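Long-range contacts in putative enoyl-CoA hydratase (Streptomyces avermitilis, PDB 3GKB), which belongs to the crotonase family and probably acts on acyl-CoA thioesters as an enoyl-CoA hydratase or a related enzyme, its own reaction being unestablished: residues M130-A135 against R191-D196; I56-A61 against Q107-K112. All blocks are in the same frame, centred on the assembly; numbering follows the deposited sequence.

Interaction 1 (M130-A135 against R191-D196)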
loop_
_atom_site.group_PDB
_atom_site.type_symbol
_atom_site.label_atom_id
_atom_site.label_comp_id
_atom_site.label_asym_id
_atom_site.label_seq_id
_atom_site.Cartn_x
_atom_site.Cartn_y
_atom_site.Cartn_z
ATOM N N MET B 130 -6.234 -3.617 14.190
ATOM C CA MET B 130 -7.224 -3.234 13.177
ATOM C C MET B 130 -8.079 -2.076 13.678
ATOM O O MET B 130 -8.311 -1.933 14.904
ATOM C CB MET B 130 -8.084 -4.451 12.695
ATOM C CG MET B 130 -8.757 -5.331 13.711
ATOM S SD MET B 130 -9.333 -7.021 13.086
ATOM C CE MET B 130 -7.907 -8.033 13.321
ATOM N N ALA B 131 -8.515 -1.232 12.742
ATOM C CA ALA B 131 -9.313 -0.060 13.051
ATOM C C ALA B 131 -10.458 0.027 12.026
ATOM O O ALA B 131 -10.230 -0.052 10.803
ATOM C CB ALA B 131 -8.488 1.195 12.972
ATOM N N PHE B 132 -11.658 0.210 12.551
ATOM C CA PHE B 132 -12.895 0.330 11.765
ATOM C C PHE B 132 -13.520 1.672 12.145
ATOM O O PHE B 132 -13.670 1.968 13.348
ATOM C CB PHE B 132 -13.858 -0.828 12.094
ATOM C CG PHE B 132 -13.271 -2.190 11.794
ATOM C CD1 PHE B 132 -13.106 -2.592 10.476
ATOM C CD2 PHE B 132 -12.794 -3.027 12.806
ATOM C CE1 PHE B 132 -12.532 -3.847 10.172
ATOM C CE2 PHE B 132 -12.234 -4.276 12.503
ATOM C CZ PHE B 132 -12.093 -4.661 11.172
ATOM N N ALA B 133 -13.908 2.463 11.139
ATOM C CA ALA B 133 -14.372 3.839 11.364
ATOM C C ALA B 133 -15.732 4.136 10.722
ATOM O O ALA B 133 -16.070 3.596 9.668
ATOM C CB ALA B 133 -13.334 4.869 10.863
ATOM N N ALA B 134 -16.487 5.016 11.368
ATOM C CA ALA B 134 -17.801 5.457 10.877
ATOM C C ALA B 134 -17.623 6.420 9.669
ATOM O O ALA B 134 -17.026 7.513 9.794
ATOM C CB ALA B 134 -18.551 6.172 12.002
ATOM N N ALA B 135 -18.183 6.024 8.532
ATOM C CA ALA B 135 -18.015 6.774 7.278
ATOM C C ALA B 135 -18.462 8.225 7.429
ATOM O O ALA B 135 -17.781 9.148 6.964
ATOM C CB ALA B 135 -18.780 6.058 6.133
ATOM N N ARG B 191 -11.039 -0.191 7.442
ATOM C CA ARG B 191 -12.316 -0.058 6.726
ATOM C C ARG B 191 -13.141 1.076 7.269
ATOM O O ARG B 191 -13.105 1.323 8.458
ATOM C CB ARG B 191 -13.121 -1.361 6.810
ATOM C CG ARG B 191 -14.111 -1.576 5.648
ATOM C CD ARG B 191 -13.410 -2.329 4.535
ATOM N NE ARG B 191 -13.068 -3.683 4.957
ATOM C CZ ARG B 191 -13.897 -4.715 5.012
ATOM N NH1 ARG B 191 -15.170 -4.617 4.606
ATOM N NH2 ARG B 191 -13.441 -5.875 5.452
ATOM N N ALA B 192 -13.886 1.747 6.378
ATOM C CA ALA B 192 -14.935 2.687 6.732
ATOM C C ALA B 192 -16.264 1.991 6.495
ATOM O O ALA B 192 -16.479 1.365 5.411
ATOM C CB ALA B 192 -14.856 3.951 5.893
ATOM N N LEU B 193 -17.139 2.115 7.489
ATOM C CA LEU B 193 -18.445 1.457 7.510
ATOM C C LEU B 193 -19.527 2.462 7.878
ATOM O O LEU B 193 -19.248 3.450 8.523
ATOM C CB LEU B 193 -18.426 0.312 8.537
ATOM C CG LEU B 193 -17.462 -0.816 8.136
ATOM C CD1 LEU B 193 -17.004 -1.590 9.341
ATOM C CD2 LEU B 193 -18.094 -1.701 7.042
ATOM N N PRO B 194 -20.785 2.210 7.493
ATOM C CA PRO B 194 -21.850 3.142 7.930
ATOM C C PRO B 194 -21.926 3.323 9.454
ATOM O O PRO B 194 -21.818 2.344 10.185
ATOM C CB PRO B 194 -23.128 2.479 7.397
ATOM C CG PRO B 194 -22.679 1.655 6.263
ATOM C CD PRO B 194 -21.314 1.138 6.634
ATOM N N ALA B 195 -22.071 4.567 9.917
ATOM C CA ALA B 195 -22.116 4.886 11.340
ATOM C C ALA B 195 -23.145 4.020 12.079
ATOM O O ALA B 195 -22.889 3.534 13.168
ATOM C CB ALA B 195 -22.407 6.375 11.558
ATOM N N ASP B 196 -24.305 3.821 11.469
ATOM C CA ASP B 196 -25.372 3.057 12.127
ATOM C C ASP B 196 -25.136 1.543 12.151
ATOM O O ASP B 196 -25.889 0.825 12.840
ATOM C CB ASP B 196 -26.718 3.338 11.467
ATOM C CG ASP B 196 -27.228 4.730 11.745
ATOM O OD1 ASP B 196 -26.889 5.328 12.786
ATOM O OD2 ASP B 196 -27.990 5.242 10.897
#
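The F132 ring meets the neighbouring strand with its edge: R191 CB lies near the ring plane, 3.9 Å from F132 CD1. L193 CD1 lies 4.2 Å from F132 CD1, oblique to the ring, the two side chains lying alongside each other and pointing the same way. With CG anti to its carbonyl carbon (chi1 -60°), F132 leans back beside its own backbone N, and from the neighbouring helix 195-210 Y201 brings a second ring against it, the planes at about 60°. The second flat group, the guanidinium of R191, stands 80° from the phenyl plane and leads away from the contact. Bends at chi2 and chi3 carry it to another copy of the protein, where NE bonds Y186 and NH2 forms a salt bridge with E170, both of the second subunit.

Beneath these side chains the backbones run parallel, pairing F132 with R191, A133 with A192 and A134 with L193. A weak bond from R191 N to A131 O (3.5 Å) begins the ladder, which then tightens. A133 N bonds R191 O, and L193 N reaches A133 O at 2.8 Å. A135 N closes the series on L193 O. At the last bridge A134 CB turns to A195 CB, 3.9 Å away. The division of labour is plain: peptide groups hold the outermost strand of the sheet within this chain, A134 and A195 meet through their methyl groups, and the guanidinium of R191, held by E170 and Y186 of the second subunit, probably helps tie the subunits together.

Interaction 2 (I56-A61 against Q107-K112)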
loop_
_atom_site.group_PDB
_atom_site.type_symbol
_atom_site.label_atom_id
_atom_site.label_comp_id
_atom_site.label_asym_id
_atom_site.label_seq_id
_atom_site.Cartn_x
_atom_site.Cartn_y
_atom_site.Cartn_z
ATOM N N ILE B 56 -9.180 -7.199 22.549
ATOM C CA ILE B 56 -9.451 -5.922 23.246
ATOM C C ILE B 56 -10.044 -4.939 22.227
ATOM O O ILE B 56 -9.506 -4.791 21.121
ATOM C CB ILE B 56 -8.156 -5.303 23.818
ATOM C CG1 ILE B 56 -7.546 -6.230 24.882
ATOM C CG2 ILE B 56 -8.434 -3.885 24.358
ATOM C CD1 ILE B 56 -6.083 -5.908 25.250
ATOM N N VAL B 57 -11.171 -4.319 22.569
ATOM C CA VAL B 57 -11.799 -3.324 21.702
ATOM C C VAL B 57 -11.773 -1.968 22.412
ATOM O O VAL B 57 -12.288 -1.829 23.531
ATOM C CB VAL B 57 -13.258 -3.634 21.356
ATOM C CG1 VAL B 57 -13.806 -2.538 20.380
ATOM C CG2 VAL B 57 -13.422 -5.024 20.722
ATOM N N PHE B 58 -11.179 -0.984 21.757
ATOM C CA PHE B 58 -11.132 0.377 22.260
ATOM C C PHE B 58 -12.229 1.193 21.621
ATOM O O PHE B 58 -12.379 1.187 20.394
ATOM C CB PHE B 58 -9.802 1.035 21.898
ATOM C CG PHE B 58 -8.591 0.349 22.442
ATOM C CD1 PHE B 58 -8.112 0.642 23.699
ATOM C CD2 PHE B 58 -7.893 -0.556 21.680
ATOM C CE1 PHE B 58 -6.950 0.033 24.182
ATOM C CE2 PHE B 58 -6.759 -1.169 22.176
ATOM C CZ PHE B 58 -6.302 -0.864 23.442
ATOM N N SER B 59 -12.972 1.915 22.452
ATOM C CA SER B 59 -14.005 2.815 21.965
ATOM C C SER B 59 -14.022 4.071 22.831
ATOM O O SER B 59 -13.352 4.159 23.861
ATOM C CB SER B 59 -15.378 2.118 21.941
ATOM O OG SER B 59 -15.841 1.854 23.261
ATOM N N SER B 60 -14.773 5.072 22.406
ATOM C CA SER B 60 -14.879 6.292 23.200
ATOM C C SER B 60 -16.279 6.535 23.781
ATOM O O SER B 60 -17.271 6.273 23.115
ATOM C CB SER B 60 -14.524 7.490 22.329
ATOM O OG SER B 60 -14.656 8.685 23.071
ATOM N N ALA B 61 -16.334 7.093 24.986
ATOM C CA ALA B 61 -17.592 7.578 25.570
ATOM C C ALA B 61 -17.974 8.998 25.096
ATOM O O ALA B 61 -19.117 9.450 25.287
ATOM C CB ALA B 61 -17.505 7.512 27.101
ATOM N N GLN B 107 -3.127 -9.853 22.960
ATOM C CA GLN B 107 -4.504 -9.911 22.460
ATOM C C GLN B 107 -4.608 -9.224 21.102
ATOM O O GLN B 107 -3.849 -8.320 20.798
ATOM C CB GLN B 107 -5.472 -9.185 23.407
ATOM C CG GLN B 107 -5.798 -9.925 24.696
ATOM C CD GLN B 107 -4.745 -9.725 25.807
ATOM O OE1 GLN B 107 -3.855 -8.895 25.688
ATOM N NE2 GLN B 107 -4.865 -10.497 26.889
ATOM N N VAL B 108 -5.601 -9.610 20.314
ATOM C CA VAL B 108 -5.917 -8.849 19.098
ATOM C C VAL B 108 -6.495 -7.519 19.552
ATOM O O VAL B 108 -7.393 -7.495 20.414
ATOM C CB VAL B 108 -6.962 -9.580 18.251
ATOM C CG1 VAL B 108 -7.398 -8.691 17.047
ATOM C CG2 VAL B 108 -6.425 -10.945 17.804
ATOM N N THR B 109 -5.976 -6.406 19.027
ATOM C CA THR B 109 -6.454 -5.080 19.418
ATOM C C THR B 109 -7.280 -4.462 18.248
ATOM O O THR B 109 -6.860 -4.464 17.062
ATOM C CB THR B 109 -5.294 -4.159 19.780
ATOM O OG1 THR B 109 -4.334 -4.137 18.700
ATOM C CG2 THR B 109 -4.593 -4.631 21.088
ATOM N N ILE B 110 -8.478 -3.982 18.583
ATOM C CA ILE B 110 -9.407 -3.444 17.601
ATOM C C ILE B 110 -9.828 -2.048 18.052
ATOM O O ILE B 110 -10.223 -1.878 19.197
ATOM C CB ILE B 110 -10.680 -4.339 17.483
ATOM C CG1 ILE B 110 -10.316 -5.749 17.023
ATOM C CG2 ILE B 110 -11.698 -3.714 16.494
ATOM C CD1 ILE B 110 -11.499 -6.770 17.124
ATOM N N VAL B 111 -9.739 -1.057 17.171
ATOM C CA VAL B 111 -10.256 0.296 17.485
ATOM C C VAL B 111 -11.565 0.505 16.728
ATOM O O VAL B 111 -11.655 0.225 15.528
ATOM C CB VAL B 111 -9.249 1.418 17.104
ATOM C CG1 VAL B 111 -9.937 2.812 17.099
ATOM C CG2 VAL B 111 -8.005 1.412 18.058
ATOM N N LYS B 112 -12.581 0.943 17.457
ATOM C CA LYS B 112 -13.847 1.391 16.895
ATOM C C LYS B 112 -13.873 2.920 16.923
ATOM O O LYS B 112 -14.037 3.519 18.009
ATOM C CB LYS B 112 -15.007 0.843 17.710
ATOM C CG LYS B 112 -16.360 1.313 17.208
ATOM C CD LYS B 112 -17.503 0.531 17.862
ATOM C CE LYS B 112 -17.675 0.874 19.311
ATOM N NZ LYS B 112 -18.891 0.222 19.925
HETATM O O HOH W 1 -18.463 1.633 22.632
HETATM O O HOH W 2 -15.729 4.888 19.651
#
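I56 drapes its CG1-CD1 arm over the aliphatic part of Q107, with I56 CD1 3.8 Å from Q107 CB and equally near Q107 OE1. The isoleucine sets CG1 beside its backbone N (chi1 -63°) and extends onward through chi2, whereas Q107 is bent at chi2 (83°), and the two chains cross at a slant. The amide of Q107 is engaged by other groups: NE2 bonds the carbonyl oxygens of L47 and V53, and OE1 accepts from Q105. The other branch of I56, CG2, sits 3.8 Å above one face of the F58 ring, toward its rim. An alanine in place of I56 would remove both branches and is likely to leave a gap between Q107 and that ring face, with the glutamine's aliphatic carbons less firmly packed.

F58 lies alongside T109, whose CB is at the ring edge, and F58 CD2 meets V111 CG2 at 4.1 Å. F124 adds an edge-to-face ring. V57 faces the other way, packing with I110 CB and against helix 195-210. Farther on, K112 runs extended until chi3, where a bend lays K112 CE 3.7 Å from S59 CB; its NZ makes a salt bridge with D199 and gives a hydrogen bond to a water that also bonds S59 OG. A second water donates to K112 O and accepts from S60 N, continuing the link past the last direct bond.

Four backbone bonds, from I56 N to V108 O at 2.8 Å through to K112 N to F58 O at 3.0 Å, zip the strands together; I110 N to I56 O is the most bent. Such a parallel pair, joined by a helical connection, is as expected in the beta-beta-alpha superhelix of the crotonase fold.

How the interactions relate
Interactions 1 and 2 illustrate how one sheet is assembled from contacts between chain segments far apart in sequence. Their centres lie about 13 Å apart, and they share the mixed sheet in which 55-60, 108-113, 130-134 and 191-193 stand side by side, all parallel. Interaction 2 closes before interaction 1 opens, so strands join in chain order toward 191-193, outermost within this chain. The two are stitched directly: M130 O probably accepts from V111 N, F132 N probably bonds V111 O, and M130 packs on V108 and I110. Helix 195-210 reaches both contacts. Interaction 2 is the more buried; interaction 1 is the more outlying, with R191 bonded to the second subunit, which also touches V108 of interaction 2.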